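Long-range contact in putative enoyl-CoA hydratase (Streptomyces coelicolor A3, PDB 3G64), which probably acts on coenzyme A thioesters, as enoyl-CoA hydratases of the crotonase family do, though its own substrate is not established: residues A[42-54]-A[98-110]. Residues are numbered along the deposited sequence; the frame is centred on the assembly and turned at random. Where two conformers were deposited one is given.
Sequences TFEAYADLRDLLA and FNRMTGQVVRAVR
The ring of Y46 lies under the methyl branch of T102, whose CG2 stands 3.7 Å from the Y46 ring centroid and 14° off the ring normal, a CH-pi contact over one face. Y46 is a knob in the hole formed by F98, M101, T102 and V105: its edge meets V105 CG2, and its CB reaches M101 CE at 3.6 Å. F98 presents its own edge to Y46, with the planes steeply inclined, while its face receives the edge of F43, F43 CE1 lying 3.5 Å from F98 CD1. The three rings thus form a chain of two offset edge-to-face pairs, with I83 of helix 80-87 packing on all three. Segments 43-54 and 98-110, of helices 43-58 and 92-111, run the same way, their axes 9.2 Å apart at closest approach and inclined at 36°; each helix leads into a strand of the parallel part of the sheet (64-69 and 116-120), in the alpha/beta core of the crotonase fold. Past the rings, V105 takes over, wedging CG1 against L49 CB and CG2 against the backbone around Y46 and R50. L53 then ends the apolar seam, its CD1 touching both A108 CB and V109 CG2, at 3.9 and 3.8 Å. On the more exposed flank, the bend of the selenomethionine M101 at chi3 (73°) turns its methyl back onto Y46, leaving the selenium 3.4 Å from R50 NH1. That guanidinium is held side-on by D51, NE bonding OD1 at 2.9 Å and NH2 bonding OD2, which fixes its rotation beside the selenium. F98 also packs on M254 of a neighbouring subunit.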
loop_
_atom_site.group_PDB
_atom_site.type_symbol
_atom_site.label_atom_id
_atom_site.label_comp_id
_atom_site.label_asym_id
_atom_site.label_seq_id
_atom_site.Cartn_x
_atom_site.Cartn_y
_atom_site.Cartn_z
ATOM N N THR A 42 -23.443 0.374 21.098
ATOM C CA THR A 42 -23.666 1.346 22.151
ATOM C C THR A 42 -22.331 1.618 22.868
ATOM O O THR A 42 -21.350 0.910 22.649
ATOM C CB THR A 42 -24.592 0.768 23.176
ATOM O OG1 THR A 42 -23.978 -0.415 23.698
ATOM C CG2 THR A 42 -25.972 0.382 22.524
ATOM N N PHE A 43 -22.321 2.603 23.760
ATOM C CA PHE A 43 -21.144 2.886 24.545
ATOM C C PHE A 43 -20.678 1.640 25.269
ATOM O O PHE A 43 -19.484 1.385 25.347
ATOM C CB PHE A 43 -21.453 3.991 25.570
ATOM C CG PHE A 43 -21.716 5.332 24.939
ATOM C CD1 PHE A 43 -20.855 5.832 23.980
ATOM C CD2 PHE A 43 -22.832 6.067 25.278
ATOM C CE1 PHE A 43 -21.090 7.063 23.372
ATOM C CE2 PHE A 43 -23.083 7.294 24.686
ATOM C CZ PHE A 43 -22.201 7.799 23.729
ATOM N N GLU A 44 -21.621 0.886 25.828
ATOM C CA GLU A 44 -21.285 -0.289 26.638
ATOM C C GLU A 44 -20.737 -1.442 25.792
ATOM O O GLU A 44 -19.951 -2.241 26.279
ATOM C CB GLU A 44 -22.507 -0.777 27.432
ATOM C CG GLU A 44 -22.930 0.159 28.544
ATOM C CD GLU A 44 -23.756 1.352 28.043
ATOM O OE1 GLU A 44 -24.197 1.368 26.861
ATOM O OE2 GLU A 44 -23.952 2.290 28.850
ATOM N N ALA A 45 -21.159 -1.542 24.536
ATOM C CA ALA A 45 -20.620 -2.579 23.670
ATOM C C ALA A 45 -19.166 -2.262 23.306
ATOM O O ALA A 45 -18.320 -3.148 23.264
ATOM C CB ALA A 45 -21.462 -2.734 22.422
ATOM N N TYR A 46 -18.884 -0.996 23.014
ATOM C CA TYR A 46 -17.494 -0.598 22.809
ATOM C C TYR A 46 -16.661 -0.912 24.060
ATOM O O TYR A 46 -15.531 -1.379 23.953
ATOM C CB TYR A 46 -17.405 0.892 22.513
ATOM C CG TYR A 46 -17.706 1.266 21.074
ATOM C CD1 TYR A 46 -16.891 0.822 20.027
ATOM C CD2 TYR A 46 -18.766 2.101 20.770
ATOM C CE1 TYR A 46 -17.155 1.193 18.706
ATOM C CE2 TYR A 46 -19.028 2.479 19.470
ATOM C CZ TYR A 46 -18.222 2.020 18.446
ATOM O OH TYR A 46 -18.514 2.417 17.167
ATOM N N ALA A 47 -17.223 -0.659 25.247
ATOM C CA ALA A 47 -16.458 -0.876 26.478
ATOM C C ALA A 47 -16.167 -2.349 26.677
ATOM O O ALA A 47 -15.087 -2.727 27.144
ATOM C CB ALA A 47 -17.197 -0.268 27.724
ATOM N N ASP A 48 -17.125 -3.199 26.319
ATOM C CA ASP A 48 -16.901 -4.628 26.438
ATOM C C ASP A 48 -15.929 -5.136 25.389
ATOM O O ASP A 48 -15.114 -6.022 25.679
ATOM C CB ASP A 48 -18.215 -5.409 26.384
ATOM C CG ASP A 48 -18.930 -5.439 27.730
ATOM O OD1 ASP A 48 -18.490 -4.717 28.668
ATOM O OD2 ASP A 48 -19.932 -6.179 27.837
ATOM N N LEU A 49 -15.990 -4.588 24.175
ATOM C CA LEU A 49 -14.968 -4.959 23.184
ATOM C C LEU A 49 -13.570 -4.630 23.717
ATOM O O LEU A 49 -12.652 -5.448 23.650
ATOM C CB LEU A 49 -15.189 -4.217 21.859
ATOM C CG LEU A 49 -16.386 -4.835 21.090
ATOM C CD1 LEU A 49 -16.834 -3.944 19.944
ATOM C CD2 LEU A 49 -16.063 -6.243 20.588
ATOM N N ARG A 50 -13.414 -3.419 24.234
ATOM C CA ARG A 50 -12.099 -2.957 24.693
ATOM C C ARG A 50 -11.595 -3.889 25.793
ATOM O O ARG A 50 -10.465 -4.399 25.742
ATOM C CB ARG A 50 -12.222 -1.520 25.245
ATOM C CG ARG A 50 -10.962 -0.989 25.980
ATOM C CD ARG A 50 -11.261 0.307 26.811
ATOM N NE ARG A 50 -12.258 0.014 27.844
ATOM C CZ ARG A 50 -13.171 0.875 28.283
ATOM N NH1 ARG A 50 -13.223 2.113 27.785
ATOM N NH2 ARG A 50 -14.052 0.487 29.207
ATOM N N ASP A 51 -12.446 -4.104 26.792
ATOM C CA ASP A 51 -12.045 -4.814 27.998
ATOM C C ASP A 51 -11.916 -6.313 27.781
ATOM O O ASP A 51 -11.038 -6.952 28.380
ATOM C CB ASP A 51 -13.023 -4.523 29.119
ATOM C CG ASP A 51 -12.986 -3.070 29.561
ATOM O OD1 ASP A 51 -11.929 -2.409 29.372
ATOM O OD2 ASP A 51 -14.010 -2.589 30.101
ATOM N N LEU A 52 -12.780 -6.876 26.933
ATOM C CA LEU A 52 -12.677 -8.295 26.579
ATOM C C LEU A 52 -11.376 -8.552 25.833
ATOM O O LEU A 52 -10.665 -9.484 26.160
ATOM C CB LEU A 52 -13.871 -8.773 25.735
ATOM C CG LEU A 52 -13.717 -10.166 25.125
ATOM C CD1 LEU A 52 -13.742 -11.229 26.241
ATOM C CD2 LEU A 52 -14.799 -10.469 24.087
ATOM N N LEU A 53 -11.056 -7.726 24.835
ATOM C CA LEU A 53 -9.824 -7.953 24.088
ATOM C C LEU A 53 -8.615 -7.844 25.010
ATOM O O LEU A 53 -7.676 -8.639 24.902
ATOM C CB LEU A 53 -9.678 -6.999 22.907
ATOM C CG LEU A 53 -10.678 -7.279 21.773
ATOM C CD1 LEU A 53 -10.629 -6.178 20.735
ATOM C CD2 LEU A 53 -10.444 -8.655 21.131
ATOM N N ALA A 54 -8.637 -6.884 25.931
ATOM C CA ALA A 54 -7.508 -6.717 26.851
ATOM C C ALA A 54 -7.380 -7.967 27.727
ATOM O O ALA A 54 -6.291 -8.490 27.961
ATOM C CB ALA A 54 -7.693 -5.453 27.722
ATOM N N PHE A 98 -14.548 9.269 24.165
ATOM C CA PHE A 98 -15.340 8.329 23.340
ATOM C C PHE A 98 -14.542 7.993 22.060
ATOM O O PHE A 98 -14.359 6.836 21.695
ATOM C CB PHE A 98 -16.742 8.884 22.980
ATOM C CG PHE A 98 -17.402 8.105 21.883
ATOM C CD1 PHE A 98 -17.838 6.796 22.120
ATOM C CD2 PHE A 98 -17.487 8.613 20.597
ATOM C CE1 PHE A 98 -18.386 6.002 21.085
ATOM C CE2 PHE A 98 -18.064 7.822 19.538
ATOM C CZ PHE A 98 -18.494 6.517 19.794
ATOM N N ASN A 99 -14.043 9.013 21.378
ATOM C CA ASN A 99 -13.315 8.750 20.151
ATOM C C ASN A 99 -11.994 8.048 20.353
ATOM O O ASN A 99 -11.544 7.288 19.483
ATOM C CB ASN A 99 -13.181 10.008 19.318
ATOM C CG ASN A 99 -14.533 10.485 18.817
ATOM O OD1 ASN A 99 -15.128 9.854 17.923
ATOM N ND2 ASN A 99 -15.047 11.560 19.407
ATOM N N ARG A 100 -11.385 8.267 21.507
ATOM C CA ARG A 100 -10.173 7.523 21.815
ATOM C C ARG A 100 -10.518 6.062 22.070
ATOM O O ARG A 100 -9.764 5.170 21.707
ATOM C CB ARG A 100 -9.462 8.107 23.041
ATOM C CG ARG A 100 -8.212 7.320 23.431
ATOM C CD ARG A 100 -7.403 8.065 24.494
ATOM N NE ARG A 100 -6.547 9.120 23.938
ATOM C CZ ARG A 100 -6.541 10.380 24.371
ATOM N NH1 ARG A 100 -7.368 10.716 25.358
ATOM N NH2 ARG A 100 -5.706 11.298 23.836
HETATM N N MSE A 101 -11.639 5.822 22.736
HETATM C CA MSE A 101 -12.017 4.458 23.058
HETATM C C MSE A 101 -12.274 3.657 21.771
HETATM O O MSE A 101 -11.885 2.499 21.669
HETATM C CB MSE A 101 -13.268 4.427 23.938
HETATM C CG MSE A 101 -13.931 3.034 23.944
HETATM SE SE MSE A 101 -15.410 2.851 25.229
HETATM C CE MSE A 101 -16.779 3.932 24.294
ATOM N N THR A 102 -12.931 4.260 20.782
ATOM C CA THR A 102 -13.218 3.476 19.574
ATOM C C THR A 102 -11.935 3.157 18.807
ATOM O O THR A 102 -11.723 2.018 18.363
ATOM C CB THR A 102 -14.174 4.220 18.633
ATOM O OG1 THR A 102 -13.604 5.496 18.302
ATOM C CG2 THR A 102 -15.518 4.408 19.288
ATOM N N GLY A 103 -11.059 4.156 18.677
ATOM C CA GLY A 103 -9.747 3.940 18.081
ATOM C C GLY A 103 -8.949 2.872 18.805
ATOM O O GLY A 103 -8.251 2.066 18.174
ATOM N N GLN A 104 -9.035 2.821 20.124
ATOM C CA GLN A 104 -8.249 1.799 20.815
ATOM C C GLN A 104 -8.896 0.410 20.703
ATOM O O GLN A 104 -8.220 -0.605 20.903
ATOM C CB GLN A 104 -7.974 2.181 22.276
ATOM C CG GLN A 104 -7.242 3.539 22.440
ATOM C CD GLN A 104 -5.762 3.483 22.125
ATOM O OE1 GLN A 104 -5.076 2.516 22.467
ATOM N NE2 GLN A 104 -5.243 4.549 21.505
ATOM N N VAL A 105 -10.189 0.350 20.369
ATOM C CA VAL A 105 -10.774 -0.960 20.048
ATOM C C VAL A 105 -10.121 -1.517 18.782
ATOM O O VAL A 105 -9.649 -2.661 18.756
ATOM C CB VAL A 105 -12.306 -0.907 19.900
ATOM C CG1 VAL A 105 -12.817 -2.290 19.365
ATOM C CG2 VAL A 105 -12.913 -0.602 21.250
ATOM N N VAL A 106 -10.041 -0.681 17.748
ATOM C CA VAL A 106 -9.435 -1.083 16.483
ATOM C C VAL A 106 -7.957 -1.436 16.683
ATOM O O VAL A 106 -7.469 -2.444 16.145
ATOM C CB VAL A 106 -9.612 0.035 15.418
ATOM C CG1 VAL A 106 -8.736 -0.206 14.217
ATOM C CG2 VAL A 106 -11.094 0.116 14.995
ATOM N N ARG A 107 -7.245 -0.625 17.466
ATOM C CA ARG A 107 -5.854 -0.922 17.749
ATOM C C ARG A 107 -5.735 -2.269 18.482
ATOM O O ARG A 107 -4.846 -3.087 18.182
ATOM C CB ARG A 107 -5.235 0.204 18.577
ATOM C CG ARG A 107 -3.721 0.124 18.595
ATOM C CD ARG A 107 -3.070 1.336 19.331
ATOM N NE ARG A 107 -3.153 1.138 20.768
ATOM C CZ ARG A 107 -2.440 1.815 21.674
ATOM N NH1 ARG A 107 -1.570 2.754 21.309
ATOM N NH2 ARG A 107 -2.598 1.549 22.964
ATOM N N ALA A 108 -6.631 -2.503 19.440
ATOM C CA ALA A 108 -6.610 -3.766 20.181
ATOM C C ALA A 108 -6.859 -4.964 19.234
ATOM O O ALA A 108 -6.245 -6.024 19.383
ATOM C CB ALA A 108 -7.649 -3.743 21.294
ATOM N N VAL A 109 -7.734 -4.799 18.242
ATOM C CA VAL A 109 -7.893 -5.870 17.255
ATOM C C VAL A 109 -6.590 -6.091 16.497
ATOM O O VAL A 109 -6.169 -7.227 16.291
ATOM C CB VAL A 109 -9.046 -5.616 16.258
ATOM C CG1 VAL A 109 -9.037 -6.686 15.139
ATOM C CG2 VAL A 109 -10.379 -5.643 16.980
ATOM N N ARG A 110 -5.934 -5.004 16.088
ATOM C CA ARG A 110 -4.672 -5.128 15.362
ATOM C C ARG A 110 -3.540 -5.752 16.213
ATOM O O ARG A 110 -2.585 -6.317 15.652
ATOM C CB ARG A 110 -4.225 -3.752 14.788
ATOM C CG ARG A 110 -5.231 -3.171 13.698
ATOM C CD ARG A 110 -5.451 -4.173 12.513
ATOM N NE ARG A 110 -4.191 -4.823 12.109
ATOM C CZ ARG A 110 -4.084 -6.101 11.733
ATOM N NH1 ARG A 110 -5.161 -6.895 11.696
ATOM N NH2 ARG A 110 -2.893 -6.606 11.408
#